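Local coordinates for protein TBC1 domain family member 22A (Homo sapiens, PDB 2QFZ) that may act as a GTPase-activating protein for Rab family GTPases, through the TBC domain held in this chain, at residues A[27-32]-A[41-46]; A[55-60]-A[158-163]. All blocks are in the same frame, centred on the assembly; numbering follows the deposited sequence.

Interaction 1: A[27-32]-A[41-46]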
loop_
_atom_site.group_PDB
_atom_site.type_symbol
_atom_site.label_atom_id
_atom_site.label_comp_id
_atom_site.label_asym_id
_atom_site.label_seq_id
_atom_site.Cartn_x
_atom_site.Cartn_y
_atom_site.Cartn_z
ATOM N N ASP A 27 -7.706 -24.330 0.638
ATOM C CA ASP A 27 -8.039 -25.244 -0.472
ATOM C C ASP A 27 -8.863 -24.589 -1.596
ATOM O O ASP A 27 -8.727 -24.949 -2.730
ATOM C CB ASP A 27 -8.780 -26.493 0.059
ATOM N N LYS A 28 -9.704 -23.611 -1.281
ATOM C CA LYS A 28 -10.455 -22.883 -2.323
ATOM C C LYS A 28 -9.542 -21.945 -3.148
ATOM O O LYS A 28 -9.611 -21.928 -4.366
ATOM C CB LYS A 28 -11.615 -22.087 -1.692
ATOM C CG LYS A 28 -12.964 -22.278 -2.368
ATOM C CD LYS A 28 -14.072 -22.591 -1.354
ATOM C CE LYS A 28 -14.297 -21.473 -0.328
ATOM N NZ LYS A 28 -14.916 -21.998 0.927
ATOM N N PHE A 29 -8.699 -21.171 -2.465
ATOM C CA PHE A 29 -7.677 -20.345 -3.131
ATOM C C PHE A 29 -6.781 -21.186 -4.039
ATOM O O PHE A 29 -6.599 -20.875 -5.223
ATOM C CB PHE A 29 -6.793 -19.629 -2.088
ATOM C CG PHE A 29 -7.384 -18.381 -1.583
ATOM C CD1 PHE A 29 -7.186 -17.177 -2.262
ATOM C CD2 PHE A 29 -8.203 -18.395 -0.479
ATOM C CE1 PHE A 29 -7.754 -16.017 -1.796
ATOM C CE2 PHE A 29 -8.798 -17.215 -0.021
ATOM C CZ PHE A 29 -8.558 -16.041 -0.668
ATOM N N LYS A 30 -6.260 -22.274 -3.493
ATOM C CA LYS A 30 -5.328 -23.138 -4.239
ATOM C C LYS A 30 -5.987 -23.720 -5.477
ATOM O O LYS A 30 -5.368 -23.802 -6.530
ATOM C CB LYS A 30 -4.791 -24.253 -3.347
ATOM C CG LYS A 30 -3.832 -23.762 -2.304
ATOM C CD LYS A 30 -3.262 -24.911 -1.459
ATOM N N GLN A 31 -7.264 -24.079 -5.359
ATOM C CA GLN A 31 -7.994 -24.625 -6.478
ATOM C C GLN A 31 -8.191 -23.582 -7.565
ATOM O O GLN A 31 -7.984 -23.891 -8.736
ATOM C CB GLN A 31 -9.328 -25.207 -6.042
ATOM C CG GLN A 31 -9.736 -26.378 -6.911
ATOM C CD GLN A 31 -11.082 -26.937 -6.554
ATOM O OE1 GLN A 31 -11.506 -26.889 -5.393
ATOM N NE2 GLN A 31 -11.770 -27.497 -7.553
ATOM N N LEU A 32 -8.574 -22.351 -7.188
ATOM C CA LEU A 32 -8.641 -21.223 -8.164
ATOM C C LEU A 32 -7.302 -20.960 -8.838
ATOM O O LEU A 32 -7.245 -20.852 -10.050
ATOM C CB LEU A 32 -9.117 -19.899 -7.538
ATOM C CG LEU A 32 -10.622 -19.659 -7.462
ATOM C CD1 LEU A 32 -10.918 -18.472 -6.563
ATOM C CD2 LEU A 32 -11.160 -19.436 -8.847
ATOM N N GLU A 41 -12.509 -12.912 -11.219
ATOM C CA GLU A 41 -13.715 -12.403 -10.551
ATOM C C GLU A 41 -13.921 -13.146 -9.249
ATOM O O GLU A 41 -14.009 -12.521 -8.176
ATOM C CB GLU A 41 -14.963 -12.552 -11.450
ATOM C CG GLU A 41 -16.310 -12.300 -10.721
ATOM N N GLU A 42 -13.969 -14.479 -9.340
ATOM C CA GLU A 42 -14.045 -15.327 -8.171
ATOM C C GLU A 42 -12.873 -15.175 -7.192
ATOM O O GLU A 42 -13.079 -15.193 -5.996
ATOM C CB GLU A 42 -14.204 -16.821 -8.550
ATOM C CG GLU A 42 -15.621 -17.248 -8.852
ATOM C CD GLU A 42 -16.641 -16.575 -7.934
ATOM O OE1 GLU A 42 -16.680 -16.927 -6.729
ATOM O OE2 GLU A 42 -17.374 -15.676 -8.424
ATOM N N LEU A 43 -11.659 -15.051 -7.691
ATOM C CA LEU A 43 -10.489 -14.799 -6.808
ATOM C C LEU A 43 -10.622 -13.481 -6.015
ATOM O O LEU A 43 -10.347 -13.472 -4.809
ATOM C CB LEU A 43 -9.198 -14.762 -7.630
ATOM C CG LEU A 43 -7.856 -14.767 -6.899
ATOM C CD1 LEU A 43 -7.659 -16.074 -6.141
ATOM C CD2 LEU A 43 -6.700 -14.485 -7.902
ATOM N N ARG A 44 -11.019 -12.401 -6.710
ATOM C CA ARG A 44 -11.317 -11.074 -6.087
ATOM C C ARG A 44 -12.356 -11.136 -5.012
ATOM O O ARG A 44 -12.154 -10.566 -3.944
ATOM C CB ARG A 44 -11.807 -10.053 -7.109
ATOM C CG ARG A 44 -10.745 -9.544 -7.978
ATOM C CD ARG A 44 -11.233 -8.473 -8.892
ATOM N NE ARG A 44 -10.294 -8.342 -9.993
ATOM C CZ ARG A 44 -10.464 -8.867 -11.202
ATOM N NH1 ARG A 44 -11.588 -9.521 -11.510
ATOM N NH2 ARG A 44 -9.522 -8.697 -12.128
ATOM N N ARG A 45 -13.483 -11.806 -5.296
ATOM C CA ARG A 45 -14.549 -11.982 -4.301
ATOM C C ARG A 45 -14.059 -12.751 -3.066
ATOM O O ARG A 45 -14.493 -12.474 -1.944
ATOM C CB ARG A 45 -15.770 -12.664 -4.936
ATOM C CG ARG A 45 -16.791 -13.165 -3.948
ATOM N N LEU A 46 -13.148 -13.710 -3.251
ATOM C CA LEU A 46 -12.604 -14.435 -2.096
ATOM C C LEU A 46 -11.553 -13.589 -1.349
ATOM O O LEU A 46 -11.484 -13.613 -0.147
ATOM C CB LEU A 46 -11.976 -15.761 -2.496
ATOM C CG LEU A 46 -12.867 -16.985 -2.677
ATOM C CD1 LEU A 46 -11.984 -18.216 -2.702
ATOM C CD2 LEU A 46 -13.910 -17.106 -1.600
#
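L32 and L46 meet at the middle of an apolar packing contact between two short helices near the N-terminus of the chain, well away from its centre. No hydrogen bond crosses; leucine and phenylalanine side chains do the joining. L32 lays its CD1 against the backbone of the partner helix, 3.7 Å from L43 N, and the same methyl reaches L46 CD1 at 4.0 Å. Its other branch, CD2, touches the CB of E42, whose carboxylate turns away, as suits an exposed position. From beside the backbone N of L46 (chi1 -83°), the leucine's CG sends CD1 over one face of the F29 ring, near the rim, while L46 CB sits 3.9 Å from F29 CZ. The F29 ring also meets L43, CD1 to CD1 at 4.1 Å, and is buried further by I51, P52 and T59, a fitting place for a large aromatic. At the outer border K28 contributes only its aliphatic root: K28 CB lies 4.0 Å from L46 CD1, and the amine can stay near solvent. The axes of segments 27-32 and 41-46 approach to 10.5 Å, their directions 157° apart, the nearly antiparallel arrangement of a helical hairpin, here closed by a short connection between helices 25-34 and 40-47.

Interaction 2: A[55-60]-A[158-163]; sequences VRPMTW and FVVFIC
V160 reaches across to W60, R56 and P57 where helix 56-63 packs against helix 150-162, far apart in sequence, inside the all-helical Rab-GAP TBC domain; the segment axes cross at 124°. V160 CB comes within 4.2 Å of W60 CZ3. V160 CG1, anti to the backbone N (chi1 164°), lies 3.9 Å from R56 CG, touches P57, and stands above the indole, offset toward the rim near CE3. V160 CG2 lies over the six-membered ring of W60, 4.0 Å from its centroid and 23° off the normal, a CH-pi contact. The same methyl meets R56 CD at 3.8 Å. Both methyls thus lie against R56 and the indole, and one beta-branched residue fills a notch formed by three side chains. P57, in the first turn of its helix, where the lack of an N-H costs little, rests CG 3.6 Å from V160 O and puts CB 4.1 Å from F161 CD1. The F161 ring turns its edge to W60 CB, and K61 makes a cation-pi contact with it. R56 NE forms a salt bridge with D268, and W60 NE1 a hydrogen bond to the same carboxylate. Replacing W60 by an alanine is likely to leave V160 CG2 without its aromatic partner and D268 without the indole N-H. Across the segments the attraction is therefore apolar and aromatic, with the charge of R56 paired beside it.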
loop_
_atom_site.group_PDB
_atom_site.type_symbol
_atom_site.label_atom_id
_atom_site.label_comp_id
_atom_site.label_asym_id
_atom_site.label_seq_id
_atom_site.Cartn_x
_atom_site.Cartn_y
_atom_site.Cartn_z
ATOM N N VAL A 55 -0.874 -18.484 0.057
ATOM C CA VAL A 55 -1.210 -18.140 -1.317
ATOM C C VAL A 55 -1.193 -16.629 -1.601
ATOM O O VAL A 55 -1.553 -16.198 -2.709
ATOM C CB VAL A 55 -2.569 -18.783 -1.703
ATOM C CG1 VAL A 55 -2.420 -20.286 -1.738
ATOM C CG2 VAL A 55 -3.693 -18.366 -0.734
ATOM N N ARG A 56 -0.745 -15.810 -0.630
ATOM C CA ARG A 56 -0.811 -14.366 -0.814
ATOM C C ARG A 56 0.123 -13.869 -1.923
ATOM O O ARG A 56 -0.318 -13.141 -2.776
ATOM C CB ARG A 56 -0.641 -13.570 0.511
ATOM C CG ARG A 56 -0.785 -12.099 0.357
ATOM C CD ARG A 56 -0.521 -11.351 1.678
ATOM N NE ARG A 56 -1.716 -11.205 2.507
ATOM C CZ ARG A 56 -1.809 -11.500 3.802
ATOM N NH1 ARG A 56 -0.797 -12.025 4.458
ATOM N NH2 ARG A 56 -2.955 -11.290 4.436
ATOM N N PRO A 57 1.402 -14.296 -1.942
ATOM C CA PRO A 57 2.257 -13.851 -3.026
ATOM C C PRO A 57 1.701 -14.086 -4.440
ATOM O O PRO A 57 1.692 -13.154 -5.243
ATOM C CB PRO A 57 3.561 -14.654 -2.792
ATOM C CG PRO A 57 3.530 -14.873 -1.270
ATOM C CD PRO A 57 2.113 -15.211 -1.033
ATOM N N MET A 58 1.279 -15.302 -4.774
ATOM C CA MET A 58 0.736 -15.525 -6.143
ATOM C C MET A 58 -0.626 -14.821 -6.360
ATOM O O MET A 58 -0.934 -14.380 -7.474
ATOM C CB MET A 58 0.601 -17.024 -6.409
ATOM C CG MET A 58 0.068 -17.425 -7.802
ATOM S SD MET A 58 0.911 -16.716 -9.255
ATOM C CE MET A 58 2.582 -17.385 -9.051
ATOM N N THR A 59 -1.484 -14.791 -5.327
ATOM C CA THR A 59 -2.754 -14.056 -5.431
ATOM C C THR A 59 -2.522 -12.562 -5.764
ATOM O O THR A 59 -3.087 -12.055 -6.727
ATOM C CB THR A 59 -3.638 -14.244 -4.190
ATOM O OG1 THR A 59 -3.873 -15.634 -3.967
ATOM C CG2 THR A 59 -5.008 -13.550 -4.352
ATOM N N TRP A 60 -1.673 -11.874 -5.001
ATOM C CA TRP A 60 -1.319 -10.483 -5.328
ATOM C C TRP A 60 -0.788 -10.301 -6.749
ATOM O O TRP A 60 -1.155 -9.340 -7.477
ATOM C CB TRP A 60 -0.291 -9.942 -4.323
ATOM C CG TRP A 60 -0.845 -9.511 -3.014
ATOM C CD1 TRP A 60 -1.993 -9.919 -2.441
ATOM C CD2 TRP A 60 -0.237 -8.592 -2.084
ATOM N NE1 TRP A 60 -2.187 -9.284 -1.239
ATOM C CE2 TRP A 60 -1.121 -8.466 -0.990
ATOM C CE3 TRP A 60 0.906 -7.793 -2.120
ATOM C CZ2 TRP A 60 -0.872 -7.607 0.082
ATOM C CZ3 TRP A 60 1.165 -6.941 -1.044
ATOM C CH2 TRP A 60 0.283 -6.866 0.046
ATOM N N PHE A 158 7.508 -6.294 -0.905
ATOM C CA PHE A 158 8.782 -6.937 -0.679
ATOM C C PHE A 158 8.633 -7.947 0.455
ATOM O O PHE A 158 9.102 -9.071 0.347
ATOM C CB PHE A 158 9.884 -5.899 -0.373
ATOM C CG PHE A 158 11.203 -6.521 0.017
ATOM C CD1 PHE A 158 12.131 -6.908 -0.973
ATOM C CD2 PHE A 158 11.497 -6.770 1.361
ATOM C CE1 PHE A 158 13.367 -7.513 -0.598
ATOM C CE2 PHE A 158 12.694 -7.387 1.745
ATOM C CZ PHE A 158 13.640 -7.742 0.768
ATOM N N VAL A 159 7.959 -7.546 1.538
ATOM C CA VAL A 159 7.781 -8.416 2.690
ATOM C C VAL A 159 6.901 -9.612 2.328
ATOM O O VAL A 159 7.246 -10.735 2.630
ATOM C CB VAL A 159 7.246 -7.631 3.921
ATOM C CG1 VAL A 159 6.672 -8.580 4.954
ATOM C CG2 VAL A 159 8.362 -6.750 4.497
ATOM N N VAL A 160 5.802 -9.375 1.631
ATOM C CA VAL A 160 4.936 -10.462 1.189
ATOM C C VAL A 160 5.734 -11.454 0.323
ATOM O O VAL A 160 5.723 -12.673 0.605
ATOM C CB VAL A 160 3.638 -9.914 0.487
ATOM C CG1 VAL A 160 2.898 -10.966 -0.338
ATOM C CG2 VAL A 160 2.700 -9.317 1.535
ATOM N N PHE A 161 6.454 -10.938 -0.683
ATOM C CA PHE A 161 7.179 -11.789 -1.614
ATOM C C PHE A 161 8.408 -12.475 -0.989
ATOM O O PHE A 161 8.629 -13.638 -1.247
ATOM C CB PHE A 161 7.574 -11.051 -2.908
ATOM C CG PHE A 161 6.420 -10.462 -3.665
ATOM C CD1 PHE A 161 5.130 -10.971 -3.561
ATOM C CD2 PHE A 161 6.639 -9.408 -4.547
ATOM C CE1 PHE A 161 4.066 -10.403 -4.290
ATOM C CE2 PHE A 161 5.575 -8.843 -5.275
ATOM C CZ PHE A 161 4.282 -9.366 -5.148
ATOM N N ILE A 162 9.162 -11.802 -0.120
ATOM C CA ILE A 162 10.302 -12.455 0.514
ATOM C C ILE A 162 9.848 -13.543 1.484
ATOM O O ILE A 162 10.555 -14.525 1.677
ATOM C CB ILE A 162 11.273 -11.450 1.174
ATOM C CG1 ILE A 162 12.654 -12.113 1.350
ATOM C CG2 ILE A 162 10.739 -10.926 2.520
ATOM C CD1 ILE A 162 13.797 -11.166 1.329
ATOM N N CYS A 163 8.639 -13.403 2.046
ATOM C CA CYS A 163 8.098 -14.374 2.987
ATOM C C CYS A 163 7.746 -15.738 2.367
ATOM O O CYS A 163 7.516 -16.679 3.099
ATOM C CB CYS A 163 6.878 -13.811 3.746
ATOM S SG CYS A 163 7.318 -12.718 5.159
#

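Interactions 1 and 2 lie in series along the chain, their centres about 16 Å apart and on the same side of its centre. Helix 56-63 and its N-cap V55 connect them: V55 CG2 packs 3.6 Å from F29 CB, and T59 CG2 lies 4.0 Å from L43 CG. Thus V55 and T59 meet the N-terminal hairpin, while R56, P57 and W60 meet helix 150-162. T59 OG1 also bonds to V55 O, which keeps its hydroxyl occupied amid this packing. Interaction 2 is the more central, its centre about 13 Å from the chain centre against 22 Å for interaction 1, so the hairpin lies farther out in this all-helical fold.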